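PDB 5A9T: putative dehydrogenase from Amycolatopsis orientalis, which catalyses the NADPH-dependent reduction of imines to amines, as an imine reductase. Local coordinates for residues N5-T9 and R27-V31. Sequence-based numbering, arbitrary orientation. Where two conformers were deposited one is given.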
loop_
_atom_site.group_PDB
_atom_site.type_symbol
_atom_site.label_atom_id
_atom_site.label_comp_id
_atom_site.label_asym_id
_atom_site.label_seq_id
_atom_site.Cartn_x
_atom_site.Cartn_y
_atom_site.Cartn_z
ATOM N N ASN A 5 -37.737 9.306 18.573
ATOM C CA ASN A 5 -37.737 8.605 17.265
ATOM C C ASN A 5 -37.835 9.563 16.083
ATOM O O ASN A 5 -38.911 10.099 15.741
ATOM C CB ASN A 5 -38.842 7.605 17.138
ATOM C CG ASN A 5 -38.812 6.617 18.238
ATOM O OD1 ASN A 5 -38.122 6.853 19.223
ATOM N ND2 ASN A 5 -39.549 5.506 18.088
ATOM N N LEU A 6 -36.668 9.748 15.511
ATOM C CA LEU A 6 -36.401 10.748 14.431
ATOM C C LEU A 6 -36.749 9.998 13.123
ATOM O O LEU A 6 -36.261 8.852 12.929
ATOM C CB LEU A 6 -34.923 10.985 14.481
ATOM C CG LEU A 6 -34.331 12.077 13.511
ATOM C CD1 LEU A 6 -33.821 11.681 12.125
ATOM C CD2 LEU A 6 -35.291 13.180 13.340
ATOM N N PRO A 7 -37.642 10.507 12.258
ATOM C CA PRO A 7 -38.036 9.737 11.127
ATOM C C PRO A 7 -36.904 9.817 10.022
ATOM O O PRO A 7 -36.263 10.851 9.847
ATOM C CB PRO A 7 -39.301 10.457 10.635
ATOM C CG PRO A 7 -39.159 11.813 11.104
ATOM C CD PRO A 7 -38.495 11.718 12.438
ATOM N N VAL A 8 -36.683 8.716 9.338
ATOM C CA VAL A 8 -35.779 8.698 8.230
ATOM C C VAL A 8 -36.392 7.804 7.163
ATOM O O VAL A 8 -37.000 6.785 7.512
ATOM C CB VAL A 8 -34.404 8.096 8.595
ATOM C CG1 VAL A 8 -33.509 8.162 7.348
ATOM C CG2 VAL A 8 -33.830 8.756 9.810
ATOM N N THR A 9 -36.270 8.136 5.887
ATOM C CA THR A 9 -36.673 7.304 4.825
ATOM C C THR A 9 -35.432 6.737 4.151
ATOM O O THR A 9 -34.497 7.498 3.846
ATOM C CB THR A 9 -37.506 8.087 3.839
ATOM O OG1 THR A 9 -38.770 8.438 4.426
ATOM C CG2 THR A 9 -37.792 7.315 2.586
ATOM N N ARG A 27 -30.692 1.930 15.709
ATOM C CA ARG A 27 -30.425 3.183 16.455
ATOM C C ARG A 27 -31.709 3.859 16.950
ATOM O O ARG A 27 -31.698 4.986 17.489
ATOM C CB ARG A 27 -29.655 4.158 15.542
ATOM C CG ARG A 27 -28.212 3.763 15.247
ATOM C CD ARG A 27 -27.268 4.443 16.230
ATOM N NE ARG A 27 -27.196 5.871 15.955
ATOM C CZ ARG A 27 -26.382 6.718 16.548
ATOM N NH1 ARG A 27 -25.541 6.301 17.480
ATOM N NH2 ARG A 27 -26.436 7.990 16.186
ATOM N N GLY A 28 -32.807 3.225 16.673
ATOM C CA GLY A 28 -34.078 3.609 17.104
ATOM C C GLY A 28 -34.943 4.580 16.335
ATOM O O GLY A 28 -35.881 5.161 16.828
ATOM N N HIS A 29 -34.541 4.799 15.103
ATOM C CA HIS A 29 -35.284 5.711 14.255
ATOM C C HIS A 29 -36.577 5.086 13.788
ATOM O O HIS A 29 -36.699 3.882 13.678
ATOM C CB HIS A 29 -34.394 6.031 13.009
ATOM C CG HIS A 29 -33.163 6.789 13.335
ATOM N ND1 HIS A 29 -33.151 8.149 13.566
ATOM C CD2 HIS A 29 -31.874 6.392 13.370
ATOM C CE1 HIS A 29 -31.899 8.534 13.817
ATOM N NE2 HIS A 29 -31.118 7.468 13.729
ATOM N N ASP A 30 -37.527 5.951 13.383
ATOM C CA ASP A 30 -38.775 5.560 12.677
ATOM C C ASP A 30 -38.470 5.491 11.192
ATOM O O ASP A 30 -38.432 6.531 10.547
ATOM C CB ASP A 30 -39.938 6.545 12.977
ATOM C CG ASP A 30 -40.578 6.348 14.380
ATOM O OD1 ASP A 30 -40.322 5.321 15.068
ATOM O OD2 ASP A 30 -41.256 7.318 14.798
ATOM N N VAL A 31 -38.231 4.279 10.700
ATOM C CA VAL A 31 -37.693 4.117 9.354
ATOM C C VAL A 31 -38.822 3.776 8.428
ATOM O O VAL A 31 -39.490 2.691 8.585
ATOM C CB VAL A 31 -36.546 3.123 9.279
ATOM C CG1 VAL A 31 -36.013 2.967 7.848
ATOM C CG2 VAL A 31 -35.449 3.557 10.271
#
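His-29 turns the edge of its imidazole to the backbone of Leu-6: ND1 donates to Leu-6 O at 3.3 Å, with the oxygen lying almost in the ring plane. That carbonyl takes a second bond from Asp-30 N, 3.2 Å from Leu-6 O, and the two donors arrive from opposite faces of the carbonyl plane. Alongside, the Leu-6 side chain runs in the same direction as the imidazole and brings its CB to 3.5 Å from His-29 ND1. Leu-6 CG stands anti to the backbone N (chi1 -176°), which carries CD1 past the ND1-CE1 edge of the ring, to the other side of its plane from CB. Val-8 crosses the histidine at a slant, its CG2 3.9 Å from His-29 ND1. An alanine in place of His-29 would probably leave Leu-6 O with the Asp-30 amide alone from this segment and strip Leu-6 CB and Val-8 CG2 of the ring they rest against.

Here the first two parallel strands of the Rossmann-type NADP-binding domain, 7-11 and 30-34, come together, joined by helix 15-26 in a beta-alpha-beta crossover. Gly-28 ends that helix in a Schellman motif, and Leu-24 from it packs against His-29, Val-8 and Val-31. Val-8 N gives the straighter strand bond, 3.0 Å to Asp-30 O, and Val-31 CA sends a CA-H...O contact to Val-8 O. Leu-13 and Gly-17, which bind NADP(+), lie farther along the crossover.

On the sheet face that carries Pro-7 and Asp-30, the aspartate reaches back to Asn-5. Asn-5 ND2 donates to the syn side of Asp-30 OD1 at 3.1 Å, tilted out of the carboxylate plane, and the amide stands 75° to the carboxylate. Asn-5 CB lies over one face of the carboxylate, 3.4 Å from both Asp-30 OD1 and Asp-30 OD2.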